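Local coordinates for protein glycerophosphodiester phosphodiesterase (Parabacteroides distasonis, PDB 3NO3) that belongs to the glycerophosphodiester phosphodiesterase family, has a TIM-barrel type of fold and carries bound magnesium, at residues Thr84-Leu89 and Val124-Leu129; Glu111-Ala116 and Ser137-Ala142. All coordinates share one frame; numbering follows the deposited sequence.

Interaction 1. Residues Thr84-Leu89 and Val124-Leu129; sequences TLEQYL and VKRMKL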
ATOM      1  N   THR A  84      12.088   2.949  10.778  1.00 14.46           N
ATOM      2  CA  THR A  84      12.775   3.055   9.485  1.00 14.70           C
ATOM      3  C   THR A  84      12.151   2.010   8.581  1.00 14.25           C
ATOM      4  O   THR A  84      11.595   0.997   9.052  1.00 15.06           O
ATOM      5  CB  THR A  84      14.291   2.854   9.571  1.00 13.93           C
ATOM      6  OG1 THR A  84      14.570   1.539  10.050  1.00 14.77           O
ATOM      7  CG2 THR A  84      14.960   3.896  10.524  1.00 15.05           C
ATOM      8  N   LEU A  85      12.250   2.235   7.277  1.00 14.02           N
ATOM      9  CA  LEU A  85      11.844   1.235   6.303  1.00 13.77           C
ATOM     10  C   LEU A  85      12.668  -0.022   6.498  1.00 15.45           C
ATOM     11  O   LEU A  85      12.129  -1.133   6.455  1.00 15.80           O
ATOM     12  CB  LEU A  85      12.005   1.733   4.860  1.00 13.95           C
ATOM     13  CG  LEU A  85      11.669   0.685   3.756  1.00 12.85           C
ATOM     14  CD1 LEU A  85      10.157   0.234   3.901  1.00 15.36           C
ATOM     15  CD2 LEU A  85      12.019   1.258   2.300  1.00 11.38           C
ATOM     16  N   GLU A  86      13.966   0.135   6.748  1.00 14.96           N
ATOM     17  CA  GLU A  86      14.803  -1.013   7.025  1.00 14.75           C
ATOM     18  C   GLU A  86      14.266  -1.874   8.158  1.00 15.64           C
ATOM     19  O   GLU A  86      14.244  -3.089   8.020  1.00 16.02           O
ATOM     20  CB  GLU A  86      16.207  -0.568   7.386  1.00 15.67           C
ATOM     21  CG  GLU A  86      17.207  -1.703   7.626  1.00 16.84           C
ATOM     22  CD  GLU A  86      18.570  -1.228   8.132  1.00 18.01           C
ATOM     23  OE1 GLU A  86      18.637  -0.185   8.855  1.00 17.41           O
ATOM     24  OE2 GLU A  86      19.587  -1.947   7.820  1.00 19.73           O
ATOM     25  N   GLN A  87      13.905  -1.251   9.269  1.00 15.42           N
ATOM     26  CA  GLN A  87      13.284  -2.006  10.394  1.00 15.96           C
ATOM     27  C   GLN A  87      11.995  -2.709   9.982  1.00 15.34           C
ATOM     28  O   GLN A  87      11.702  -3.868  10.402  1.00 16.09           O
ATOM     29  CB  GLN A  87      12.970  -1.069  11.560  1.00 16.44           C
ATOM     30  CG  GLN A  87      14.229  -0.624  12.334  1.00 17.32           C
ATOM     31  CD  GLN A  87      14.056   0.639  13.119  1.00 18.19           C
ATOM     32  OE1 GLN A  87      12.949   1.197  13.226  1.00 20.66           O
ATOM     33  NE2 GLN A  87      15.145   1.088  13.719  1.00 18.55           N
ATOM     34  N   TYR A  88      11.193  -2.019   9.186  1.00 14.73           N
ATOM     35  CA  TYR A  88       9.885  -2.544   8.736  1.00 15.25           C
ATOM     36  C   TYR A  88      10.114  -3.773   7.900  1.00 15.55           C
ATOM     37  O   TYR A  88       9.466  -4.814   8.121  1.00 16.48           O
ATOM     38  CB  TYR A  88       9.066  -1.475   7.964  1.00 15.00           C
ATOM     39  CG  TYR A  88       7.588  -1.468   8.306  1.00 16.08           C
ATOM     40  CD1 TYR A  88       7.150  -0.943   9.507  1.00 17.26           C
ATOM     41  CD2 TYR A  88       6.634  -1.989   7.436  1.00 17.78           C
ATOM     42  CE1 TYR A  88       5.792  -0.924   9.860  1.00 17.23           C
ATOM     43  CE2 TYR A  88       5.271  -1.958   7.778  1.00 16.39           C
ATOM     44  CZ  TYR A  88       4.866  -1.421   8.980  1.00 17.90           C
ATOM     45  OH  TYR A  88       3.521  -1.450   9.328  1.00 17.39           O
ATOM     46  N   LEU A  89      11.087  -3.682   6.987  1.00 15.18           N
ATOM     47  CA  LEU A  89      11.449  -4.789   6.128  1.00 15.55           C
ATOM     48  C   LEU A  89      12.163  -5.931   6.842  1.00 16.13           C
ATOM     49  O   LEU A  89      11.938  -7.082   6.479  1.00 16.17           O
ATOM     50  CB  LEU A  89      12.295  -4.286   4.939  1.00 15.11           C
ATOM     51  CG  LEU A  89      11.511  -3.275   4.076  1.00 15.22           C
ATOM     52  CD1 LEU A  89      12.374  -2.859   2.902  1.00 14.25           C
ATOM     53  CD2 LEU A  89      10.116  -3.768   3.619  1.00 16.34           C
ATOM     54  N   VAL A 124      14.566  -2.432  -0.823  1.00 14.23           N
ATOM     55  CA  VAL A 124      13.772  -3.658  -1.013  1.00 14.34           C
ATOM     56  C   VAL A 124      14.656  -4.773  -1.548  1.00 15.53           C
ATOM     57  O   VAL A 124      14.602  -5.910  -1.043  1.00 15.04           O
ATOM     58  CB  VAL A 124      12.518  -3.399  -1.880  1.00 14.05           C
ATOM     59  CG1 VAL A 124      11.801  -4.723  -2.259  1.00 12.28           C
ATOM     60  CG2 VAL A 124      11.542  -2.478  -1.085  1.00 13.39           C
ATOM     61  N   LYS A 125      15.522  -4.422  -2.495  1.00 14.85           N
ATOM     62  CA  LYS A 125      16.460  -5.386  -3.055  1.00 16.22           C
ATOM     63  C   LYS A 125      17.434  -5.915  -2.018  1.00 15.75           C
ATOM     64  O   LYS A 125      17.611  -7.147  -1.893  1.00 16.79           O
ATOM     65  CB  LYS A 125      17.265  -4.760  -4.201  1.00 15.90           C
ATOM     66  CG  LYS A 125      18.180  -5.698  -4.922  1.00 18.09           C
ATOM     67  CD  LYS A 125      19.003  -4.983  -6.004  1.00 20.24           C
ATOM     68  CE  LYS A 125      20.086  -5.872  -6.550  1.00 24.56           C
ATOM     69  NZ  LYS A 125      20.963  -5.166  -7.512  1.00 23.89           N
ATOM     70  N   ARG A 126      18.111  -5.018  -1.297  1.00 16.01           N
ATOM     71  CA  ARG A 126      19.095  -5.509  -0.294  1.00 16.83           C
ATOM     72  C   ARG A 126      18.456  -6.260   0.867  1.00 17.38           C
ATOM     73  O   ARG A 126      19.126  -7.111   1.469  1.00 17.95           O
ATOM     74  CB  ARG A 126      20.104  -4.423   0.149  1.00 16.94           C
ATOM     75  CG  ARG A 126      19.802  -3.572   1.295  1.00 19.65           C
ATOM     76  CD  ARG A 126      21.062  -2.814   1.782  1.00 20.22           C
ATOM     77  NE  ARG A 126      20.732  -1.957   2.908  1.00 20.31           N
ATOM     78  CZ  ARG A 126      20.530  -2.355   4.157  1.00 15.71           C
ATOM     79  NH1 ARG A 126      20.601  -3.621   4.509  1.00 17.02           N
ATOM     80  NH2 ARG A 126      20.205  -1.452   5.065  1.00 18.90           N
HETATM   81  N   MSE A 127      17.166  -5.984   1.163  1.00 17.48           N
HETATM   82  CA  MSE A 127      16.450  -6.721   2.199  1.00 19.25           C
HETATM   83  C   MSE A 127      15.817  -8.027   1.718  1.00 19.42           C
HETATM   84  O   MSE A 127      15.163  -8.727   2.497  1.00 20.13           O
HETATM   85  CB  MSE A 127      15.419  -5.820   2.888  1.00 18.21           C
HETATM   86  CG  MSE A 127      16.017  -4.594   3.543  1.00 19.32           C
HETATM   87 SE   MSE A 127      17.321  -4.939   4.866  0.75 15.24          SE
HETATM   88  CE  MSE A 127      16.122  -5.778   6.092  1.00 19.48           C
ATOM     89  N   LYS A 128      16.030  -8.358   0.450  1.00 20.56           N
ATOM     90  CA  LYS A 128      15.610  -9.615  -0.170  1.00 21.29           C
ATOM     91  C   LYS A 128      14.072  -9.783  -0.221  1.00 20.27           C
ATOM     92  O   LYS A 128      13.566 -10.849   0.055  1.00 18.80           O
ATOM     93  CB  LYS A 128      16.315 -10.828   0.443  1.00 22.42           C
ATOM     94  CG  LYS A 128      17.852 -10.696   0.434  1.00 26.46           C
ATOM     95  CD  LYS A 128      18.537 -12.010   0.883  1.00 31.96           C
ATOM     96  CE  LYS A 128      18.554 -13.015  -0.260  1.00 36.24           C
ATOM     97  NZ  LYS A 128      19.122 -14.322   0.182  1.00 41.85           N
ATOM     98  N   LEU A 129      13.363  -8.718  -0.582  1.00 19.63           N
ATOM     99  CA  LEU A 129      11.888  -8.698  -0.551  1.00 19.12           C
ATOM    100  C   LEU A 129      11.267  -8.265  -1.884  1.00 19.34           C
ATOM    101  O   LEU A 129      10.061  -8.014  -1.951  1.00 18.67           O
ATOM    102  CB  LEU A 129      11.417  -7.856   0.610  1.00 18.12           C
ATOM    103  CG  LEU A 129      11.499  -8.524   1.962  1.00 20.99           C
ATOM    104  CD1 LEU A 129      11.373  -7.482   3.076  1.00 21.64           C
ATOM    105  CD2 LEU A 129      10.440  -9.619   2.120  1.00 18.50           C
TER
HETATM  106  O   HOH W   1      20.009  -4.533   7.344  1.00 18.53           O

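Interaction 2. Residues Glu111-Ala116 and Ser137-Ala142; sequences ERNRDA and SFNMDA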
ATOM      1  N   GLU A 111      11.985  15.002  -9.905  1.00 14.96           N
ATOM      2  CA  GLU A 111      13.318  14.439  -9.604  1.00 16.28           C
ATOM      3  C   GLU A 111      13.437  13.834  -8.197  1.00 15.76           C
ATOM      4  O   GLU A 111      13.984  12.734  -8.056  1.00 15.62           O
ATOM      5  CB  GLU A 111      14.421  15.440  -9.910  1.00 17.89           C
ATOM      6  CG  GLU A 111      14.572  15.632 -11.407  1.00 22.17           C
ATOM      7  CD  GLU A 111      15.651  16.619 -11.853  1.00 27.61           C
ATOM      8  OE1 GLU A 111      15.876  17.714 -11.266  1.00 26.12           O
ATOM      9  OE2 GLU A 111      16.282  16.280 -12.868  1.00 32.96           O
ATOM     10  N   ARG A 112      12.838  14.464  -7.185  1.00 14.21           N
ATOM     11  CA  ARG A 112      12.855  13.904  -5.818  1.00 14.36           C
ATOM     12  C   ARG A 112      12.023  12.645  -5.688  1.00 14.21           C
ATOM     13  O   ARG A 112      12.447  11.674  -4.998  1.00 14.90           O
ATOM     14  CB  ARG A 112      12.454  14.958  -4.776  1.00 14.02           C
ATOM     15  CG  ARG A 112      12.693  14.588  -3.339  1.00 13.44           C
ATOM     16  CD  ARG A 112      14.167  14.281  -3.036  1.00 13.59           C
ATOM     17  NE  ARG A 112      14.371  14.171  -1.604  1.00 14.78           N
ATOM     18  CZ  ARG A 112      15.520  13.806  -1.067  1.00 14.04           C
ATOM     19  NH1 ARG A 112      16.587  13.570  -1.837  1.00 14.69           N
ATOM     20  NH2 ARG A 112      15.613  13.742   0.238  1.00 15.28           N
ATOM     21  N   ASN A 113      10.874  12.610  -6.361  1.00 13.77           N
ATOM     22  CA  ASN A 113      10.102  11.375  -6.455  1.00 12.81           C
ATOM     23  C   ASN A 113      10.882  10.250  -7.088  1.00 14.29           C
ATOM     24  O   ASN A 113      10.814   9.117  -6.569  1.00 12.70           O
ATOM     25  CB  ASN A 113       8.778  11.576  -7.170  1.00 12.51           C
ATOM     26  CG  ASN A 113       7.763  12.255  -6.278  1.00 13.25           C
ATOM     27  OD1 ASN A 113       7.247  11.611  -5.381  1.00 13.16           O
ATOM     28  ND2 ASN A 113       7.501  13.549  -6.490  1.00 12.58           N
ATOM     29  N   ARG A 114      11.652  10.548  -8.144  1.00 14.36           N
ATOM     30  CA  ARG A 114      12.516   9.520  -8.748  1.00 16.09           C
ATOM     31  C   ARG A 114      13.586   9.007  -7.827  1.00 16.22           C
ATOM     32  O   ARG A 114      13.838   7.780  -7.758  1.00 16.44           O
ATOM     33  CB  ARG A 114      13.161  10.000 -10.031  1.00 15.90           C
ATOM     34  CG  ARG A 114      12.137  10.130 -11.127  1.00 21.52           C
ATOM     35  CD  ARG A 114      12.777  10.304 -12.526  1.00 28.65           C
ATOM     36  NE  ARG A 114      12.854  11.715 -12.872  1.00 37.15           N
ATOM     37  CZ  ARG A 114      11.877  12.465 -13.412  1.00 40.16           C
ATOM     38  NH1 ARG A 114      10.655  11.977 -13.702  1.00 42.83           N
ATOM     39  NH2 ARG A 114      12.124  13.742 -13.644  1.00 40.17           N
ATOM     40  N   ASP A 115      14.221   9.939  -7.117  1.00 16.96           N
ATOM     41  CA  ASP A 115      15.209   9.571  -6.109  1.00 16.89           C
ATOM     42  C   ASP A 115      14.629   8.700  -4.983  1.00 14.79           C
ATOM     43  O   ASP A 115      15.242   7.697  -4.639  1.00 14.86           O
ATOM     44  CB  ASP A 115      15.909  10.771  -5.527  1.00 18.52           C
ATOM     45  CG  ASP A 115      16.788  11.514  -6.542  1.00 21.68           C
ATOM     46  OD1 ASP A 115      17.306  10.947  -7.510  1.00 30.36           O
ATOM     47  OD2 ASP A 115      16.934  12.717  -6.338  1.00 28.05           O
ATOM     48  N   ALA A 116      13.437   9.022  -4.497  1.00 13.59           N
ATOM     49  CA  ALA A 116      12.794   8.248  -3.435  1.00 12.98           C
ATOM     50  C   ALA A 116      12.426   6.845  -3.943  1.00 12.99           C
ATOM     51  O   ALA A 116      12.613   5.833  -3.227  1.00 13.38           O
ATOM     52  CB  ALA A 116      11.566   9.001  -2.887  1.00 11.33           C
ATOM     53  N   SER A 137       1.369   4.402  -5.592  1.00 15.31           N
ATOM     54  CA  SER A 137       1.662   5.816  -5.291  1.00 15.03           C
ATOM     55  C   SER A 137       0.613   6.722  -5.923  1.00 16.16           C
ATOM     56  O   SER A 137       0.106   6.419  -7.000  1.00 17.23           O
ATOM     57  CB  SER A 137       3.058   6.229  -5.811  1.00 15.44           C
ATOM     58  OG  SER A 137       3.432   7.524  -5.407  1.00 14.33           O
ATOM     59  N   PHE A 138       0.301   7.831  -5.270  1.00 16.09           N
ATOM     60  CA  PHE A 138      -0.408   8.920  -5.940  1.00 17.01           C
ATOM     61  C   PHE A 138       0.415   9.658  -6.962  1.00 16.04           C
ATOM     62  O   PHE A 138      -0.165  10.381  -7.778  1.00 16.77           O
ATOM     63  CB  PHE A 138      -0.892   9.976  -4.918  1.00 17.80           C
ATOM     64  CG  PHE A 138      -2.067   9.495  -4.078  1.00 19.00           C
ATOM     65  CD1 PHE A 138      -3.366   9.651  -4.534  1.00 21.18           C
ATOM     66  CD2 PHE A 138      -1.868   8.882  -2.857  1.00 19.10           C
ATOM     67  CE1 PHE A 138      -4.450   9.184  -3.773  1.00 22.10           C
ATOM     68  CE2 PHE A 138      -2.948   8.448  -2.083  1.00 18.40           C
ATOM     69  CZ  PHE A 138      -4.225   8.598  -2.551  1.00 19.89           C
ATOM     70  N   ASN A 139       1.747   9.565  -6.865  1.00 16.48           N
ATOM     71  CA  ASN A 139       2.631  10.357  -7.688  1.00 16.76           C
ATOM     72  C   ASN A 139       3.032   9.643  -8.949  1.00 16.12           C
ATOM     73  O   ASN A 139       3.648   8.559  -8.894  1.00 15.52           O
ATOM     74  CB  ASN A 139       3.912  10.720  -6.904  1.00 16.44           C
ATOM     75  CG  ASN A 139       4.748  11.739  -7.641  1.00 17.74           C
ATOM     76  OD1 ASN A 139       5.605  11.383  -8.467  1.00 16.22           O
ATOM     77  ND2 ASN A 139       4.461  13.028  -7.398  1.00 17.67           N
HETATM   78  N   MSE A 140       2.785  10.270 -10.079  1.00 15.95           N
HETATM   79  CA  MSE A 140       3.055   9.635 -11.364  1.00 16.54           C
HETATM   80  C   MSE A 140       4.536   9.483 -11.656  1.00 15.85           C
HETATM   81  O   MSE A 140       4.933   8.479 -12.227  1.00 16.12           O
HETATM   82  CB  MSE A 140       2.397  10.437 -12.491  1.00 17.30           C
HETATM   83  CG  MSE A 140       2.585   9.851 -13.895  1.00 20.53           C
HETATM   84 SE   MSE A 140       2.104   7.966 -14.090  0.75 19.03          SE
HETATM   85  CE  MSE A 140       0.198   8.240 -14.122  1.00 18.65           C
ATOM     86  N   ASP A 141       5.346  10.454 -11.231  1.00 15.97           N
ATOM     87  CA  ASP A 141       6.821  10.356 -11.418  1.00 15.99           C
ATOM     88  C   ASP A 141       7.412   9.196 -10.616  1.00 15.89           C
ATOM     89  O   ASP A 141       8.266   8.458 -11.144  1.00 15.07           O
ATOM     90  CB  ASP A 141       7.502  11.704 -11.116  1.00 17.19           C
ATOM     91  CG  ASP A 141       6.949  12.840 -11.985  1.00 18.02           C
ATOM     92  OD1 ASP A 141       7.167  12.760 -13.204  1.00 21.02           O
ATOM     93  OD2 ASP A 141       6.292  13.757 -11.465  1.00 21.10           O
ATOM     94  N   ALA A 142       6.907   8.970  -9.393  1.00 14.42           N
ATOM     95  CA  ALA A 142       7.318   7.817  -8.600  1.00 15.25           C
ATOM     96  C   ALA A 142       6.944   6.492  -9.287  1.00 14.95           C
ATOM     97  O   ALA A 142       7.768   5.625  -9.394  1.00 15.32           O
ATOM     98  CB  ALA A 142       6.691   7.857  -7.185  1.00 13.24           C
TER
HETATM   99  O   HOH W   2       9.696   9.213 -13.304  1.00 22.99           O

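Interaction 1. Residues Thr84-Leu89 and Val124-Leu129
Leu89 packs against Val124, Met127 and Leu129, three side chains from the end of helix 110-126 and the turn that follows it. Its CB lies 3.8 Å from Leu129 CD1 and 4.0 Å from Met127 CG, while the CD1 branch reaches on to Val124 CG2 at 4.1 Å, the two side chains crossing at about a right angle. Leu129 CD1 also sits 3.5 Å from Leu89 O. Met127, a selenomethionine, crosses Leu89 at a slant, CB and CG against Leu89 CB; bent at its second and third torsions, the chain curls so that its methyl CE comes to rest 3.8 Å from Glu86 O, against the backbone of helix 85-94. Helices 85-94 and 110-126 flank strand 99-104 in this TIM-barrel fold; Leu89 and Leu129 rest on Leu100 and Val124 on Phe102 of that strand. On the more exposed side of the contact Glu86 makes a salt bridge with Arg126. The extended Glu86 chain brings OE2 to 2.9 Å from Arg126 NH2, in a nearly straight hydrogen bond (169° at the hydrogen). The acceptor lies in the guanidinium plane, but NH2 approaches from above the carboxylate plane, the two planes being 89° apart. A water closes the pair by donating to Glu86 OE2 and accepting from Arg126 NH1, giving that carboxylate oxygen two partners. A capping box of Thr84 and Gln87 starts helix 85-94, and a Schellman motif at Lys128, whose phi is positive, ends helix 110-126.

Interaction 2. Residues Glu111-Ala116 and Ser137-Ala142
Asn113 and Asn139 stack their side-chain amides, arriving from opposite directions with the planes only 17° apart. Asn113 CG lies 3.2 Å from Asn139 OD1, and the amide carbons CG of both residues are 3.3 Å apart; no hydrogen bond joins the pair. Bonds to neighbours hold both amides: Asn113 OD1 accepts from His107 N and its ND2 donates to Thr109 O, whereas Asn139 ND2 bonds Ser106 OG. In van der Waals contact, Asn113 CB lies 4.1 Å from Asp141 CB and also touches the backbone N of Ala142. The charged contact is looser. In Arg114 the bend at chi3 (-96°) brings the guanidinium to Asp141, forming a long salt bridge of 3.6 Å between Arg114 NH1 and Asp141 OD1, the two planes almost perpendicular. A water in the guanidinium plane adds a second link, accepting from Arg114 NH1 and donating to Asp141 O. Two side-chain-to-backbone bonds shape residues 137-142: Asn139 OD1 takes Ala142 N at 2.9 Å on a lone pair in the carbonyl plane, an N-cap, and Ser137 OG accepts from Asn139 N in an ST turn. Strand 133-137 thus passes through the ST turn into an asparagine N-cap of helix 140-149, a strand-to-helix junction of the TIM barrel packed beside helix 110-126.

Helix 110-126 is common to both contacts: interaction 2 uses its first turns, residues 111-116, and interaction 1 its last turn and the residues just beyond it. Their centres are 19 Å apart and the nearest atoms about 7 Å, so the two do not touch. Both also rest on strand 99-104, interaction 1 at Leu100 and Phe102, interaction 2 at Leu104, which Ala116 and Ala142 touch. The same strand carries Glu103, which with Glu39 and Asp41 forms a magnesium site. The Asn139 side chain is about 12 Å from a bound magnesium, so interaction 2 does not itself bind it, while Phe138 touches the metal ligand Glu103.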